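Local coordinates for dehalogenase-like hydrolase (Ralstonia solanacearum, PDB 3UMB), which probably catalyses the hydrolytic dehalogenation of small (S)-2-haloalkanoic acids to the corresponding (R)-2-hydroxyalkanoic acids, at residues 101-106 / 217-222; 170-175 / 191-196. All coordinates share one frame; numbering follows the deposited sequence.

Contact 1 (101-106 / 217-222)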
loop_
_atom_site.group_PDB
_atom_site.type_symbol
_atom_site.label_atom_id
_atom_site.label_comp_id
_atom_site.label_asym_id
_atom_site.label_seq_id
_atom_site.Cartn_x
_atom_site.Cartn_y
_atom_site.Cartn_z
ATOM N N PHE A 101 -2.398 25.769 -0.814
ATOM C CA PHE A 101 -2.526 26.262 0.534
ATOM C C PHE A 101 -1.975 27.709 0.510
ATOM O O PHE A 101 -0.787 27.934 0.244
ATOM C CB PHE A 101 -1.785 25.353 1.538
ATOM C CG PHE A 101 -2.305 23.909 1.580
ATOM C CD1 PHE A 101 -3.233 23.513 2.538
ATOM C CD2 PHE A 101 -1.847 22.959 0.689
ATOM C CE1 PHE A 101 -3.702 22.183 2.600
ATOM C CE2 PHE A 101 -2.304 21.633 0.750
ATOM C CZ PHE A 101 -3.239 21.249 1.700
ATOM N N PRO A 102 -2.855 28.696 0.742
ATOM C CA PRO A 102 -2.626 30.151 0.660
ATOM C C PRO A 102 -1.270 30.649 1.195
ATOM O O PRO A 102 -0.696 31.619 0.696
ATOM C CB PRO A 102 -3.773 30.705 1.523
ATOM C CG PRO A 102 -4.897 29.716 1.278
ATOM C CD PRO A 102 -4.238 28.382 1.167
ATOM N N GLU A 103 -0.808 29.975 2.233
ATOM C CA GLU A 103 0.524 30.155 2.800
ATOM C C GLU A 103 1.694 29.812 1.849
ATOM O O GLU A 103 2.794 30.345 1.994
ATOM C CB GLU A 103 0.637 29.269 4.057
ATOM C CG GLU A 103 0.021 27.850 3.864
ATOM C CD GLU A 103 0.673 26.765 4.701
ATOM O OE1 GLU A 103 1.410 27.118 5.654
ATOM O OE2 GLU A 103 0.454 25.560 4.394
ATOM N N ASN A 104 1.472 28.906 0.904
ATOM C CA ASN A 104 2.572 28.389 0.079
ATOM C C ASN A 104 3.350 29.457 -0.738
ATOM O O ASN A 104 4.587 29.618 -0.596
ATOM C CB ASN A 104 2.032 27.268 -0.849
ATOM C CG ASN A 104 1.688 25.973 -0.082
ATOM O OD1 ASN A 104 2.069 25.827 1.069
ATOM N ND2 ASN A 104 0.984 25.032 -0.734
ATOM N N VAL A 105 2.614 30.181 -1.583
ATOM C CA VAL A 105 3.231 30.966 -2.647
ATOM C C VAL A 105 4.225 32.036 -2.138
ATOM O O VAL A 105 5.210 32.323 -2.833
ATOM C CB VAL A 105 2.185 31.563 -3.617
ATOM C CG1 VAL A 105 2.850 31.905 -4.927
ATOM C CG2 VAL A 105 1.033 30.585 -3.874
ATOM N N PRO A 106 3.981 32.629 -0.935
ATOM C CA PRO A 106 4.984 33.561 -0.361
ATOM C C PRO A 106 6.232 32.876 0.168
ATOM O O PRO A 106 7.361 33.381 -0.038
ATOM C CB PRO A 106 4.252 34.226 0.821
ATOM C CG PRO A 106 2.905 33.563 0.923
ATOM C CD PRO A 106 2.649 32.781 -0.312
ATOM N N HIS A 217 3.821 21.544 10.833
ATOM C CA HIS A 217 2.382 21.494 10.627
ATOM C C HIS A 217 1.979 22.076 9.304
ATOM O O HIS A 217 0.926 21.738 8.774
ATOM C CB HIS A 217 1.682 22.235 11.767
ATOM C CG HIS A 217 0.218 22.430 11.555
ATOM N ND1 HIS A 217 -0.347 23.679 11.373
ATOM C CD2 HIS A 217 -0.803 21.535 11.483
ATOM C CE1 HIS A 217 -1.653 23.539 11.186
ATOM N NE2 HIS A 217 -1.957 22.249 11.263
ATOM N N ASP A 218 2.825 22.943 8.757
ATOM C CA ASP A 218 2.528 23.637 7.510
ATOM C C ASP A 218 3.788 24.156 6.842
ATOM O O ASP A 218 4.905 23.996 7.352
ATOM C CB ASP A 218 1.552 24.784 7.772
ATOM C CG ASP A 218 2.078 25.800 8.785
ATOM O OD1 ASP A 218 3.225 25.638 9.304
ATOM O OD2 ASP A 218 1.296 26.739 9.078
HETATM N N MSE A 219 3.596 24.757 5.680
HETATM C CA MSE A 219 4.690 25.232 4.846
HETATM C C MSE A 219 5.568 26.297 5.457
HETATM O O MSE A 219 6.779 26.421 5.157
HETATM C CB MSE A 219 4.093 25.735 3.566
HETATM C CG MSE A 219 3.819 24.575 2.673
HETATM SE SE MSE A 219 5.447 24.167 1.661
HETATM C CE MSE A 219 4.946 25.200 0.048
ATOM N N ARG A 220 4.942 27.065 6.334
ATOM C CA ARG A 220 5.598 28.147 7.012
ATOM C C ARG A 220 6.470 27.575 8.099
ATOM O O ARG A 220 7.523 28.125 8.381
ATOM C CB ARG A 220 4.548 29.117 7.545
ATOM C CG ARG A 220 3.695 29.728 6.416
ATOM C CD ARG A 220 2.525 30.627 6.896
ATOM N NE ARG A 220 1.425 29.848 7.474
ATOM C CZ ARG A 220 0.216 30.326 7.767
ATOM N NH1 ARG A 220 -0.096 31.599 7.499
ATOM N NH2 ARG A 220 -0.692 29.526 8.325
ATOM N N ASP A 221 6.098 26.443 8.689
ATOM C CA ASP A 221 7.078 25.764 9.538
ATOM C C ASP A 221 8.300 25.331 8.741
ATOM O O ASP A 221 9.406 25.311 9.292
ATOM C CB ASP A 221 6.484 24.575 10.295
ATOM C CG ASP A 221 5.530 25.000 11.401
ATOM O OD1 ASP A 221 5.767 26.048 12.062
ATOM O OD2 ASP A 221 4.533 24.277 11.598
ATOM N N LEU A 222 8.111 24.983 7.463
ATOM C CA LEU A 222 9.230 24.531 6.610
ATOM C C LEU A 222 10.233 25.664 6.383
ATOM O O LEU A 222 11.447 25.468 6.510
ATOM C CB LEU A 222 8.742 23.996 5.253
ATOM C CG LEU A 222 9.861 23.992 4.185
ATOM C CD1 LEU A 222 10.910 22.947 4.444
ATOM C CD2 LEU A 222 9.316 23.838 2.814
#
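OE1 of E103 is shared between two donors of the opposite segment: it forms a salt bridge with R220 NE at 3.3 Å and accepts a weak hydrogen bond from M219 N at 3.2 Å. The same amide leans, again weakly but almost straight (171°), on E103 OE2, while the firmer partner of OE2 is R200. With CG tucked between the backbone N and the carbonyl carbon (chi1 42°) and the chain extended beyond it, the carboxylate of E103 is carried across to the opening turn of helix 219-227. That helix begins just after 214-216, an edge strand of the parallel HAD-core sheet, whereas 101-106 leads by a type I turn from strand 99-100 into helix 104-112. D218 is the N-cap; its OD1 takes D221 N at 3.0 Å, met from above the carboxylate plane. The guanidinium of R220 completes a three-residue charge network, with E103 CB packed over one face near the rim and D218 OD2 in plane at its edge. D218 OD2 and E103 OE1 approach to 3.4 Å, a like-charge pair that R220 probably offsets. The selenomethionine M219, kinked along its chain, lays its terminal methyl against N104. N104 ND2 is held by T14 O, and M219 continues inward to F9 and I198.

Contact 2 (170-175 / 191-196); sequences VPAAQI and HGFTTF
A Schellman motif closes helix 182-191, and the chain emerging from it enters strand 194-198 against the short 3-10 segment 172-174 that leads into strand 175-179. These are successive parallel strands of the Rossmann-like core, so the contact brings together the entries of the two strands that a beta-alpha-beta crossover through helix 182-191 connects. G192, with phi 113°, is the C-prime residue. Beyond it the F193 ring receives A172 CB squarely over one face, 4.2 Å from the centroid and 10° off the normal, a CH-pi contact. I175 comes at the edge of the same ring: its side chain runs beside that of F193, pointing the same way, and I175 CB lies 3.8 Å from F193 CD1. P165 and F177 add further packing to the phenyl group. The backbone of A172 is also engaged, its O taking I175 N at 2.9 Å and lying 3.4 Å from F193 CA in a CA-H...O contact. T194 N donates to I175 O at 3.3 Å, beside the ladder that F177 continues with T194 and F196. T194 OG1 stays beside its own backbone N (chi1 -53°), which turns the hydroxyl to the 3-10 segment, where it bonds weakly to A173 O at 3.2 Å. The junction thus rests mainly on apolar packing round one phenyl ring, with one main-chain hydrogen bond and weaker CA-H...O and hydroxyl contacts beside it.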
loop_
_atom_site.group_PDB
_atom_site.type_symbol
_atom_site.label_atom_id
_atom_site.label_comp_id
_atom_site.label_asym_id
_atom_site.label_seq_id
_atom_site.Cartn_x
_atom_site.Cartn_y
_atom_site.Cartn_z
ATOM N N VAL A 170 22.835 17.741 -8.264
ATOM C CA VAL A 170 23.370 17.631 -6.896
ATOM C C VAL A 170 23.024 16.275 -6.245
ATOM O O VAL A 170 22.030 15.656 -6.607
ATOM C CB VAL A 170 22.867 18.791 -5.979
ATOM C CG1 VAL A 170 23.239 20.160 -6.595
ATOM C CG2 VAL A 170 21.366 18.714 -5.745
ATOM N N PRO A 171 23.869 15.804 -5.301
ATOM C CA PRO A 171 23.583 14.605 -4.537
ATOM C C PRO A 171 22.315 14.804 -3.760
ATOM O O PRO A 171 21.990 15.936 -3.438
ATOM C CB PRO A 171 24.753 14.518 -3.540
ATOM C CG PRO A 171 25.824 15.248 -4.150
ATOM C CD PRO A 171 25.214 16.326 -5.005
ATOM N N ALA A 172 21.634 13.707 -3.449
ATOM C CA ALA A 172 20.474 13.668 -2.534
ATOM C C ALA A 172 20.710 14.446 -1.215
ATOM O O ALA A 172 19.833 15.194 -0.753
ATOM C CB ALA A 172 20.118 12.212 -2.217
ATOM N N ALA A 173 21.889 14.269 -0.621
ATOM C CA ALA A 173 22.183 14.901 0.687
ATOM C C ALA A 173 22.040 16.415 0.665
ATOM O O ALA A 173 21.769 17.033 1.705
ATOM C CB ALA A 173 23.544 14.516 1.190
ATOM N N GLN A 174 22.167 17.004 -0.512
ATOM C CA GLN A 174 22.102 18.455 -0.637
ATOM C C GLN A 174 20.753 18.972 -1.146
ATOM O O GLN A 174 20.627 20.154 -1.451
ATOM C CB GLN A 174 23.225 18.937 -1.586
ATOM C CG GLN A 174 24.648 18.642 -1.056
ATOM C CD GLN A 174 25.747 18.887 -2.104
ATOM O OE1 GLN A 174 25.581 19.691 -3.040
ATOM N NE2 GLN A 174 26.883 18.188 -1.941
ATOM N N ILE A 175 19.767 18.093 -1.285
ATOM C CA ILE A 175 18.410 18.509 -1.648
ATOM C C ILE A 175 17.566 18.360 -0.396
ATOM O O ILE A 175 17.698 17.381 0.332
ATOM C CB ILE A 175 17.848 17.680 -2.832
ATOM C CG1 ILE A 175 18.755 17.860 -4.063
ATOM C CG2 ILE A 175 16.414 18.088 -3.181
ATOM C CD1 ILE A 175 18.260 17.174 -5.342
ATOM N N HIS A 191 16.516 7.214 0.961
ATOM C CA HIS A 191 17.291 7.453 -0.254
ATOM C C HIS A 191 18.508 8.362 -0.017
ATOM O O HIS A 191 19.454 8.348 -0.783
ATOM C CB HIS A 191 16.391 8.048 -1.317
ATOM C CG HIS A 191 17.015 8.135 -2.681
ATOM N ND1 HIS A 191 17.248 7.025 -3.464
ATOM C CD2 HIS A 191 17.435 9.198 -3.404
ATOM C CE1 HIS A 191 17.764 7.405 -4.619
ATOM N NE2 HIS A 191 17.893 8.718 -4.608
ATOM N N GLY A 192 18.477 9.130 1.065
ATOM C CA GLY A 192 19.593 9.996 1.466
ATOM C C GLY A 192 19.325 11.505 1.380
ATOM O O GLY A 192 20.276 12.279 1.449
ATOM N N PHE A 193 18.078 11.933 1.193
ATOM C CA PHE A 193 17.760 13.376 1.213
ATOM C C PHE A 193 17.723 13.899 2.623
ATOM O O PHE A 193 17.516 13.155 3.572
ATOM C CB PHE A 193 16.380 13.707 0.647
ATOM C CG PHE A 193 16.196 13.352 -0.792
ATOM C CD1 PHE A 193 16.479 14.267 -1.795
ATOM C CD2 PHE A 193 15.694 12.093 -1.154
ATOM C CE1 PHE A 193 16.294 13.937 -3.137
ATOM C CE2 PHE A 193 15.489 11.776 -2.474
ATOM C CZ PHE A 193 15.786 12.706 -3.479
ATOM N N THR A 194 17.885 15.207 2.750
ATOM C CA THR A 194 17.461 15.890 3.969
ATOM C C THR A 194 15.980 16.064 3.761
ATOM O O THR A 194 15.560 16.619 2.749
ATOM C CB THR A 194 18.078 17.320 4.130
ATOM O OG1 THR A 194 19.502 17.249 4.015
ATOM C CG2 THR A 194 17.685 17.920 5.492
ATOM N N THR A 195 15.169 15.599 4.696
ATOM C CA THR A 195 13.747 15.675 4.474
ATOM C C THR A 195 13.004 16.463 5.565
ATOM O O THR A 195 13.357 16.421 6.743
ATOM C CB THR A 195 13.157 14.257 4.399
ATOM O OG1 THR A 195 13.286 13.663 5.676
ATOM C CG2 THR A 195 13.885 13.405 3.397
ATOM N N PHE A 196 11.927 17.110 5.147
ATOM C CA PHE A 196 11.030 17.779 6.039
ATOM C C PHE A 196 9.616 17.241 5.800
ATOM O O PHE A 196 9.153 17.205 4.669
ATOM C CB PHE A 196 11.051 19.286 5.749
ATOM C CG PHE A 196 10.212 20.092 6.697
ATOM C CD1 PHE A 196 10.783 20.628 7.867
ATOM C CD2 PHE A 196 8.860 20.315 6.438
ATOM C CE1 PHE A 196 10.020 21.351 8.768
ATOM C CE2 PHE A 196 8.075 21.065 7.357
ATOM C CZ PHE A 196 8.672 21.580 8.517
#

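How the contacts relate
Contact 2 ties together the beginnings of the neighbouring parallel strands 175-179 and 194-198, whereas contact 1 fastens helix 219-227, which follows the next strand across, 214-216, to the start of helix 104-112. In sequence, both segments of contact 2 fall between those of contact 1. Their centres are 21 Å apart, yet they meet through F196, whose CZ packs 3.6 Å from L222 CA and 3.8 Å from D221 C. L222 also rests on L176 and V178 of strand 175-179, so helix 219-227 reaches over both strands that contact 2 brings together. Both contacts lie away from the magnesium sites at D42, D46, A77 and N80, though the H191 side chain lies about 3 Å from a sodium ion.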